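Local atomic coordinates of tyrosine phosphatase (Orf virus, PDB entry 5NCR), a protein that acts as a homodimeric viral tyrosine phosphatase with triple substrate specificity, probably hydrolysing phosphoserine in proteins among its substrates. Residues S26-L31 against A40-A45; M63-T68 against A74-L79; V145-T150 against Q170-F175. The protein carries 2 engineered substitutions. One frame throughout, in Å; residues are numbered along the deposited sequence.

Interaction 1 (S26-L31 against A40-A45); sequences SGMTRL and AEDARA
M28 and D42 meet where the chain enters an outermost strand of the mixed sheet of this dual-specificity phosphatase fold. Strand 29-30 lies antiparallel to strand 35-38, and helix 40-47 follows directly, so the short span between them folds the helix back beside the start of the edge strand. The CA atoms of M28 and D42 are 6.4 Å apart.

The apolar part is the M28 methyl against the D42 methylene. The two side chains slide past each other in opposite directions: the M28 methyl group reaches the base of D42, with CE 3.7 Å from D42 CB, while the carboxylate of D42 extends back toward the M28 backbone. M28 CG sits between its own backbone N and carbonyl carbon (chi1 44°), and a bend at chi3 then turns CE onto the helix. M28 also packs on Y36 and L109, which ties it to strands 35-38 and 108-111.

The polar part is indirect. D42 OD1 approaches M28 N to 3.3 Å, but the angle is too poor for a hydrogen bond; the same oxygen lies 3.7 Å from G27 C, against the peptide linking G27 to M28. The link is made instead by a water, which donates to both sides. D42 OD2 also accepts from S39 N, just ahead of the helix, which ties the carboxylate to the helix start. G27 O likewise accepts from R158 NH1, an arginine that also bonds T29 OG1 and so joins the segment to helix 140-158. G27 itself has a positive phi, a conformation favourable to glycine. The bridging water stands 3.1 Å from G27 O and 2.8 Å from D42 OD2.

Interaction 2 (M63-T68 against A74-L79); sequences MSKYST and AYHIPL. With SO4 (sulfate ion), chain E.
The imidazole of H76 lies between two carbon surfaces: K65 CB is over one face, 4.3 Å from H76 CE1, and P78 CG packs on the opposite face, offset toward the rim. M63 O comes up at the ring edge near its plane. The M63 side chain, bent at chi2 and chi3, curls back across P78 at about a right angle, with SD 3.9 Å from P78 CB. At the other end, A74 CB rests against both T68 CG2, a tight 3.5 Å away, and Y66 CE1 at 3.7 Å, while T68 CG2 also lies at the edge of the Y66 ring.

These contacts line up because residues 63-68, in the loop joining the parallel strands 57-60 and 73-76, run back almost exactly opposite to residues 74-79, which begin in edge strand 73-76 of the phosphatase sheet. H76 is fixed by NE2, hydrogen-bonded to T62 O, and T68 OG1 is held by I72 O. A chi1 of 55°, with CG between backbone N and carbonyl carbon, brings the Y66 ring to A74, and its OH bonds H111 NE2.

H111 and R118 bracket the phosphatase signature loop. R118 NH1 bonds L79 O, while its NH2 joins M63 N in holding a sulfate, probably from the crystallisation liquor. M63 N donates to sulfate O4 at 2.8 Å, nearly straight at 168°.

Interaction 3 (V145-T150 against Q170-F175); sequences VYFLKT and QLIKMF
F147 of helix 140-158 inserts its ring against L171 and I172 of helix 165-177, joining the last two helices of the dual-specificity phosphatase domain. This is helix-helix packing in the hydrophobic core, with the nearest CA atoms, of F147 and I172, 7.7 Å apart.

The tight part is gathered on one ring. I172 CG1 sits over a face of the phenyl group in a CH-pi contact, 3.8 Å from the F147 ring centroid and 22° off its normal. It is displaced toward the rim, so the closest ring atoms are F147 CZ and CE1, each 3.6 Å from I172 CG1. L171 comes from another direction: its CB lies at the ring edge, in plane, 3.9 Å from F147 CE2. The two aliphatic groups thus meet the phenyl at a face and at an edge, and each crosses F147 at about a right angle. F147 has CG anti to the backbone N (chi1 -171°), which carries its ring to the partner helix. L12 of helix 7-15 touches both F147 and I172, and M124 of helix 118-134 also packs on F147.

Away from this ring the two segments diverge. The F175 ring turns off to pack on M91 of helix 90-103, and partly exposed Q170 is held by T85 O and I87 N. V145, L148 and K149 instead pack on P141, F144 and W7 of the second subunit, so this helix serves the core with one side and the dimer with another. One turn of the helix has its own bonds, made without residues 170-175: Y146 O accepts two donors from T150 on opposite faces of its carbonyl plane, T150 N at 2.9 Å and T150 OG1 at 2.7 Å.

How the interactions relate
The three contacts follow one another in series along the chain; none nests in or crosses another. Interaction 1 closes a short span containing strand 35-38, setting helix 40-47 beside the edge strand 29-30. Interaction 2 then closes the loop between strands 57-60 and 73-76 at the other edge of the same sheet, its centre about 15 Å from that of interaction 1. Interaction 3 closes the largest span, bringing helix 165-177 back onto helix 140-158. It lies across the chain's centre from the other two, with its centre about 24 Å from that of interaction 1 and about 27 Å from that of interaction 2, and belongs to the helical, dimer-facing side of the domain.

Interaction 1 (S26-L31 against A40-A45)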
loop_
_atom_site.group_PDB
_atom_site.type_symbol
_atom_site.label_atom_id
_atom_site.label_comp_id
_atom_site.label_asym_id
_atom_site.label_seq_id
_atom_site.Cartn_x
_atom_site.Cartn_y
_atom_site.Cartn_z
ATOM N N SER B 26 1.792 -22.212 -12.515
ATOM C CA SER B 26 1.878 -23.641 -12.734
ATOM C C SER B 26 0.538 -24.165 -12.244
ATOM O O SER B 26 0.282 -24.236 -11.030
ATOM C CB SER B 26 3.017 -24.273 -11.946
ATOM O OG SER B 26 2.882 -25.684 -12.022
ATOM N N GLY B 27 -0.345 -24.296 -13.213
ATOM C CA GLY B 27 -1.694 -24.805 -13.053
ATOM C C GLY B 27 -2.735 -23.712 -13.018
ATOM O O GLY B 27 -2.419 -22.554 -12.708
ATOM N N MET B 28 -3.978 -24.066 -13.308
ATOM C CA MET B 28 -5.019 -23.054 -13.223
ATOM C C MET B 28 -5.356 -22.781 -11.763
ATOM O O MET B 28 -5.078 -23.599 -10.890
ATOM C CB MET B 28 -6.250 -23.376 -14.086
ATOM C CG MET B 28 -6.727 -24.770 -14.027
ATOM S SD MET B 28 -8.169 -24.912 -15.143
ATOM C CE MET B 28 -7.543 -25.922 -16.455
ATOM N N THR B 29 -5.900 -21.613 -11.501
ATOM C CA THR B 29 -6.275 -21.159 -10.168
ATOM C C THR B 29 -7.762 -20.870 -10.210
ATOM O O THR B 29 -8.236 -20.114 -11.033
ATOM C CB THR B 29 -5.438 -19.926 -9.754
ATOM O OG1 THR B 29 -4.054 -20.262 -9.835
ATOM C CG2 THR B 29 -5.766 -19.423 -8.348
ATOM N N ARG B 30 -8.481 -21.471 -9.299
ATOM C CA ARG B 30 -9.901 -21.319 -9.149
ATOM C C ARG B 30 -10.091 -20.039 -8.318
ATOM O O ARG B 30 -9.648 -19.976 -7.176
ATOM C CB ARG B 30 -10.406 -22.573 -8.429
ATOM C CG ARG B 30 -11.876 -22.747 -8.424
ATOM C CD ARG B 30 -12.226 -23.983 -7.631
ATOM N NE ARG B 30 -12.980 -23.658 -6.419
ATOM C CZ ARG B 30 -13.223 -24.510 -5.429
ATOM N NH1 ARG B 30 -12.778 -25.761 -5.494
ATOM N NH2 ARG B 30 -13.894 -24.114 -4.357
ATOM N N LEU B 31 -10.677 -19.000 -8.916
ATOM C CA LEU B 31 -10.894 -17.697 -8.260
ATOM C C LEU B 31 -12.187 -17.682 -7.457
ATOM O O LEU B 31 -12.242 -17.071 -6.377
ATOM C CB LEU B 31 -10.917 -16.550 -9.276
ATOM C CG LEU B 31 -9.718 -16.381 -10.211
ATOM C CD1 LEU B 31 -10.158 -15.751 -11.523
ATOM C CD2 LEU B 31 -8.593 -15.596 -9.551
ATOM N N ALA B 40 -2.210 -20.690 -21.642
ATOM C CA ALA B 40 -2.414 -21.407 -22.908
ATOM C C ALA B 40 -2.328 -22.910 -22.677
ATOM O O ALA B 40 -3.079 -23.663 -23.297
ATOM C CB ALA B 40 -1.371 -20.972 -23.942
ATOM N N GLU B 41 -1.432 -23.348 -21.763
ATOM C CA GLU B 41 -1.263 -24.756 -21.394
ATOM C C GLU B 41 -2.548 -25.326 -20.786
ATOM O O GLU B 41 -2.935 -26.442 -21.134
ATOM C CB GLU B 41 -0.070 -24.919 -20.428
ATOM C CG GLU B 41 1.268 -24.557 -21.057
ATOM C CD GLU B 41 2.190 -23.530 -20.406
ATOM O OE1 GLU B 41 2.134 -23.325 -19.168
ATOM O OE2 GLU B 41 3.027 -22.972 -21.151
ATOM N N ASP B 42 -3.228 -24.546 -19.909
ATOM C CA ASP B 42 -4.485 -24.973 -19.291
ATOM C C ASP B 42 -5.601 -25.027 -20.328
ATOM O O ASP B 42 -6.395 -25.976 -20.340
ATOM C CB ASP B 42 -4.858 -24.036 -18.112
ATOM C CG ASP B 42 -3.809 -23.959 -17.013
ATOM O OD1 ASP B 42 -3.505 -25.013 -16.406
ATOM O OD2 ASP B 42 -3.309 -22.845 -16.748
ATOM N N ALA B 43 -5.644 -24.018 -21.220
ATOM C CA ALA B 43 -6.648 -23.947 -22.299
ATOM C C ALA B 43 -6.499 -25.134 -23.241
ATOM O O ALA B 43 -7.504 -25.752 -23.579
ATOM C CB ALA B 43 -6.514 -22.647 -23.079
ATOM N N ARG B 44 -5.247 -25.482 -23.614
ATOM C CA ARG B 44 -4.919 -26.612 -24.497
ATOM C C ARG B 44 -5.392 -27.938 -23.912
ATOM O O ARG B 44 -5.888 -28.785 -24.655
ATOM C CB ARG B 44 -3.413 -26.664 -24.776
ATOM C CG ARG B 44 -3.009 -25.892 -26.031
ATOM C CD ARG B 44 -1.593 -26.218 -26.484
ATOM N NE ARG B 44 -0.588 -25.854 -25.481
ATOM C CZ ARG B 44 0.012 -24.668 -25.408
ATOM N NH1 ARG B 44 -0.273 -23.716 -26.291
ATOM N NH2 ARG B 44 0.906 -24.429 -24.461
ATOM N N ALA B 45 -5.239 -28.107 -22.582
ATOM C CA ALA B 45 -5.651 -29.309 -21.853
ATOM C C ALA B 45 -7.175 -29.471 -21.898
ATOM O O ALA B 45 -7.652 -30.579 -22.131
ATOM C CB ALA B 45 -5.148 -29.260 -20.411
HETATM O O HOH W 1 -1.826 -20.955 -15.265
#

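Interaction 2 (M63-T68 against A74-L79)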
loop_
_atom_site.group_PDB
_atom_site.type_symbol
_atom_site.label_atom_id
_atom_site.label_comp_id
_atom_site.label_asym_id
_atom_site.label_seq_id
_atom_site.Cartn_x
_atom_site.Cartn_y
_atom_site.Cartn_z
ATOM N N MET B 63 -4.627 -13.168 -29.048
ATOM C CA MET B 63 -4.894 -12.725 -30.412
ATOM C C MET B 63 -5.419 -13.826 -31.311
ATOM O O MET B 63 -6.229 -13.537 -32.195
ATOM C CB MET B 63 -3.632 -12.089 -31.027
ATOM C CG MET B 63 -3.232 -10.755 -30.363
ATOM S SD MET B 63 -4.477 -9.477 -30.516
ATOM C CE MET B 63 -4.456 -9.227 -32.299
ATOM N N SER B 64 -4.960 -15.074 -31.096
ATOM C CA SER B 64 -5.319 -16.242 -31.905
ATOM C C SER B 64 -6.608 -16.900 -31.466
ATOM O O SER B 64 -6.758 -17.267 -30.294
ATOM C CB SER B 64 -4.187 -17.273 -31.921
ATOM O OG SER B 64 -3.193 -16.966 -32.884
ATOM N N LYS B 65 -7.525 -17.082 -32.433
ATOM C CA LYS B 65 -8.811 -17.748 -32.234
ATOM C C LYS B 65 -8.573 -19.265 -32.333
ATOM O O LYS B 65 -7.560 -19.689 -32.889
ATOM C CB LYS B 65 -9.812 -17.282 -33.316
ATOM C CG LYS B 65 -11.278 -17.573 -33.018
ATOM C CD LYS B 65 -12.109 -17.676 -34.294
ATOM C CE LYS B 65 -13.285 -18.620 -34.131
ATOM N NZ LYS B 65 -14.387 -18.314 -35.082
ATOM N N TYR B 66 -9.493 -20.072 -31.775
ATOM C CA TYR B 66 -9.474 -21.534 -31.844
ATOM C C TYR B 66 -10.898 -22.090 -31.908
ATOM O O TYR B 66 -11.861 -21.406 -31.532
ATOM C CB TYR B 66 -8.678 -22.169 -30.680
ATOM C CG TYR B 66 -9.147 -21.750 -29.301
ATOM C CD1 TYR B 66 -10.344 -22.226 -28.775
ATOM C CD2 TYR B 66 -8.383 -20.894 -28.513
ATOM C CE1 TYR B 66 -10.796 -21.826 -27.520
ATOM C CE2 TYR B 66 -8.814 -20.501 -27.241
ATOM C CZ TYR B 66 -10.025 -20.968 -26.752
ATOM O OH TYR B 66 -10.474 -20.598 -25.515
ATOM N N SER B 67 -11.014 -23.344 -32.380
ATOM C CA SER B 67 -12.264 -24.081 -32.460
ATOM C C SER B 67 -12.465 -24.757 -31.114
ATOM O O SER B 67 -11.489 -25.144 -30.466
ATOM C CB SER B 67 -12.186 -25.135 -33.566
ATOM O OG SER B 67 -13.195 -26.130 -33.462
ATOM N N THR B 68 -13.724 -24.925 -30.710
ATOM C CA THR B 68 -14.062 -25.595 -29.456
ATOM C C THR B 68 -14.840 -26.889 -29.690
ATOM O O THR B 68 -15.698 -26.933 -30.584
ATOM C CB THR B 68 -14.854 -24.674 -28.536
ATOM O OG1 THR B 68 -15.815 -23.941 -29.298
ATOM C CG2 THR B 68 -13.962 -23.758 -27.731
ATOM N N ALA B 74 -16.520 -20.649 -26.513
ATOM C CA ALA B 74 -15.342 -19.802 -26.348
ATOM C C ALA B 74 -15.659 -18.351 -26.717
ATOM O O ALA B 74 -16.151 -18.072 -27.819
ATOM C CB ALA B 74 -14.188 -20.311 -27.189
ATOM N N TYR B 75 -15.438 -17.449 -25.771
ATOM C CA TYR B 75 -15.605 -16.006 -25.956
ATOM C C TYR B 75 -14.189 -15.481 -26.230
ATOM O O TYR B 75 -13.262 -15.766 -25.466
ATOM C CB TYR B 75 -16.207 -15.351 -24.702
ATOM C CG TYR B 75 -17.575 -15.900 -24.339
ATOM C CD1 TYR B 75 -18.717 -15.471 -24.998
ATOM C CD2 TYR B 75 -17.724 -16.851 -23.338
ATOM C CE1 TYR B 75 -19.972 -16.014 -24.707
ATOM C CE2 TYR B 75 -18.985 -17.374 -23.011
ATOM C CZ TYR B 75 -20.113 -16.933 -23.681
ATOM O OH TYR B 75 -21.364 -17.433 -23.358
ATOM N N HIS B 76 -14.007 -14.800 -27.358
ATOM C CA HIS B 76 -12.711 -14.292 -27.784
ATOM C C HIS B 76 -12.610 -12.794 -27.566
ATOM O O HIS B 76 -13.397 -12.018 -28.110
ATOM C CB HIS B 76 -12.448 -14.683 -29.258
ATOM C CG HIS B 76 -11.069 -14.342 -29.751
ATOM N ND1 HIS B 76 -10.865 -13.816 -31.017
ATOM C CD2 HIS B 76 -9.869 -14.434 -29.124
ATOM C CE1 HIS B 76 -9.557 -13.634 -31.128
ATOM N NE2 HIS B 76 -8.917 -13.983 -30.015
ATOM N N ILE B 77 -11.679 -12.399 -26.724
ATOM C CA ILE B 77 -11.417 -10.999 -26.401
ATOM C C ILE B 77 -9.947 -10.821 -26.769
ATOM O O ILE B 77 -9.051 -11.134 -25.975
ATOM C CB ILE B 77 -11.795 -10.615 -24.931
ATOM C CG1 ILE B 77 -13.282 -10.975 -24.628
ATOM C CG2 ILE B 77 -11.549 -9.099 -24.735
ATOM C CD1 ILE B 77 -13.663 -11.236 -23.282
ATOM N N PRO B 78 -9.661 -10.531 -28.049
ATOM C CA PRO B 78 -8.250 -10.399 -28.448
ATOM C C PRO B 78 -7.691 -9.115 -27.885
ATOM O O PRO B 78 -8.309 -8.062 -27.953
ATOM C CB PRO B 78 -8.269 -10.442 -29.989
ATOM C CG PRO B 78 -9.719 -10.321 -30.381
ATOM C CD PRO B 78 -10.576 -10.161 -29.148
ATOM N N LEU B 79 -6.618 -9.262 -27.166
ATOM C CA LEU B 79 -5.905 -8.193 -26.512
ATOM C C LEU B 79 -4.449 -8.503 -26.666
ATOM O O LEU B 79 -4.044 -9.681 -26.742
ATOM C CB LEU B 79 -6.207 -8.143 -25.001
ATOM C CG LEU B 79 -7.539 -7.589 -24.537
ATOM C CD1 LEU B 79 -7.779 -7.928 -23.114
ATOM C CD2 LEU B 79 -7.609 -6.112 -24.673
HETATM S S SO4 E . -0.507 -13.545 -28.310
HETATM O O1 SO4 E . 0.271 -12.734 -29.267
HETATM O O2 SO4 E . -0.451 -14.960 -28.706
HETATM O O3 SO4 E . 0.092 -13.355 -26.971
HETATM O O4 SO4 E . -1.909 -13.109 -28.306
#

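Interaction 3 (V145-T150 against Q170-F175)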
loop_
_atom_site.group_PDB
_atom_site.type_symbol
_atom_site.label_atom_id
_atom_site.label_comp_id
_atom_site.label_asym_id
_atom_site.label_seq_id
_atom_site.Cartn_x
_atom_site.Cartn_y
_atom_site.Cartn_z
ATOM N N VAL B 145 -7.475 -0.843 -0.137
ATOM C CA VAL B 145 -6.862 -1.886 0.682
ATOM C C VAL B 145 -7.298 -3.295 0.182
ATOM O O VAL B 145 -6.487 -4.215 0.175
ATOM C CB VAL B 145 -7.180 -1.662 2.183
ATOM C CG1 VAL B 145 -6.767 -2.872 3.019
ATOM C CG2 VAL B 145 -6.496 -0.395 2.704
ATOM N N TYR B 146 -8.565 -3.449 -0.214
ATOM C CA TYR B 146 -9.040 -4.731 -0.708
ATOM C C TYR B 146 -8.304 -5.083 -2.001
ATOM O O TYR B 146 -7.936 -6.231 -2.171
ATOM C CB TYR B 146 -10.572 -4.772 -0.887
ATOM C CG TYR B 146 -11.066 -6.135 -1.338
ATOM C CD1 TYR B 146 -11.272 -7.166 -0.420
ATOM C CD2 TYR B 146 -11.233 -6.427 -2.692
ATOM C CE1 TYR B 146 -11.658 -8.447 -0.841
ATOM C CE2 TYR B 146 -11.602 -7.702 -3.121
ATOM C CZ TYR B 146 -11.812 -8.710 -2.192
ATOM O OH TYR B 146 -12.188 -9.955 -2.643
ATOM N N PHE B 147 -8.079 -4.082 -2.899
ATOM C CA PHE B 147 -7.389 -4.296 -4.164
ATOM C C PHE B 147 -5.957 -4.763 -3.851
ATOM O O PHE B 147 -5.478 -5.722 -4.438
ATOM C CB PHE B 147 -7.350 -3.002 -4.985
ATOM C CG PHE B 147 -6.831 -3.195 -6.401
ATOM C CD1 PHE B 147 -5.462 -3.331 -6.651
ATOM C CD2 PHE B 147 -7.702 -3.162 -7.487
ATOM C CE1 PHE B 147 -4.984 -3.487 -7.963
ATOM C CE2 PHE B 147 -7.233 -3.377 -8.790
ATOM C CZ PHE B 147 -5.874 -3.506 -9.024
ATOM N N LEU B 148 -5.302 -4.074 -2.929
ATOM C CA LEU B 148 -3.961 -4.361 -2.467
ATOM C C LEU B 148 -3.822 -5.801 -1.924
ATOM O O LEU B 148 -2.975 -6.551 -2.411
ATOM C CB LEU B 148 -3.551 -3.330 -1.406
ATOM C CG LEU B 148 -2.192 -3.500 -0.784
ATOM C CD1 LEU B 148 -1.065 -3.453 -1.840
ATOM C CD2 LEU B 148 -1.988 -2.492 0.285
ATOM N N LYS B 149 -4.661 -6.170 -0.950
ATOM C CA LYS B 149 -4.664 -7.473 -0.287
ATOM C C LYS B 149 -4.948 -8.585 -1.320
ATOM O O LYS B 149 -4.226 -9.568 -1.337
ATOM C CB LYS B 149 -5.699 -7.461 0.848
ATOM C CG LYS B 149 -5.860 -8.745 1.653
ATOM C CD LYS B 149 -6.773 -8.490 2.877
ATOM C CE LYS B 149 -7.674 -9.647 3.259
ATOM N NZ LYS B 149 -6.969 -10.646 4.098
ATOM N N THR B 150 -5.940 -8.389 -2.197
ATOM C CA THR B 150 -6.365 -9.355 -3.204
ATOM C C THR B 150 -5.287 -9.561 -4.267
ATOM O O THR B 150 -5.056 -10.687 -4.676
ATOM C CB THR B 150 -7.711 -8.923 -3.806
ATOM O OG1 THR B 150 -8.622 -8.750 -2.721
ATOM C CG2 THR B 150 -8.262 -9.921 -4.796
ATOM N N GLN B 170 -5.489 0.782 -15.001
ATOM C CA GLN B 170 -6.864 0.860 -15.515
ATOM C C GLN B 170 -7.866 0.180 -14.554
ATOM O O GLN B 170 -8.965 0.686 -14.369
ATOM C CB GLN B 170 -6.979 0.250 -16.908
ATOM C CG GLN B 170 -6.307 1.092 -17.983
ATOM C CD GLN B 170 -6.495 0.437 -19.331
ATOM O OE1 GLN B 170 -7.559 0.492 -19.937
ATOM N NE2 GLN B 170 -5.480 -0.193 -19.836
ATOM N N LEU B 171 -7.465 -0.933 -13.937
ATOM C CA LEU B 171 -8.276 -1.658 -12.949
ATOM C C LEU B 171 -8.407 -0.858 -11.654
ATOM O O LEU B 171 -9.493 -0.774 -11.090
ATOM C CB LEU B 171 -7.686 -3.050 -12.676
ATOM C CG LEU B 171 -7.786 -4.059 -13.829
ATOM C CD1 LEU B 171 -6.896 -5.235 -13.585
ATOM C CD2 LEU B 171 -9.197 -4.561 -14.010
ATOM N N ILE B 172 -7.314 -0.233 -11.206
ATOM C CA ILE B 172 -7.335 0.645 -10.020
ATOM C C ILE B 172 -8.332 1.767 -10.286
ATOM O O ILE B 172 -9.200 1.985 -9.461
ATOM C CB ILE B 172 -5.928 1.142 -9.615
ATOM C CG1 ILE B 172 -5.065 -0.041 -9.103
ATOM C CG2 ILE B 172 -5.986 2.297 -8.565
ATOM C CD1 ILE B 172 -3.562 0.175 -9.148
ATOM N N LYS B 173 -8.235 2.441 -11.441
ATOM C CA LYS B 173 -9.136 3.555 -11.814
ATOM C C LYS B 173 -10.604 3.141 -11.772
ATOM O O LYS B 173 -11.435 3.819 -11.170
ATOM C CB LYS B 173 -8.823 4.100 -13.217
ATOM C CG LYS B 173 -7.558 4.933 -13.348
ATOM C CD LYS B 173 -7.594 6.293 -12.674
ATOM C CE LYS B 173 -8.220 7.411 -13.487
ATOM N NZ LYS B 173 -8.095 8.704 -12.765
ATOM N N MET B 174 -10.903 2.007 -12.384
ATOM C CA MET B 174 -12.247 1.470 -12.472
ATOM C C MET B 174 -12.839 0.973 -11.136
ATOM O O MET B 174 -13.994 1.267 -10.860
ATOM C CB MET B 174 -12.243 0.362 -13.541
ATOM C CG MET B 174 -13.542 -0.357 -13.735
ATOM S SD MET B 174 -13.530 -1.165 -15.361
ATOM C CE MET B 174 -14.077 0.252 -16.382
ATOM N N PHE B 175 -12.088 0.188 -10.349
ATOM C CA PHE B 175 -12.632 -0.464 -9.152
ATOM C C PHE B 175 -12.227 0.163 -7.820
ATOM O O PHE B 175 -12.831 -0.141 -6.780
ATOM C CB PHE B 175 -12.316 -1.965 -9.148
ATOM C CG PHE B 175 -12.920 -2.710 -10.315
ATOM C CD1 PHE B 175 -14.278 -3.030 -10.332
ATOM C CD2 PHE B 175 -12.134 -3.100 -11.392
ATOM C CE1 PHE B 175 -14.841 -3.719 -11.416
ATOM C CE2 PHE B 175 -12.695 -3.796 -12.473
ATOM C CZ PHE B 175 -14.036 -4.132 -12.461
#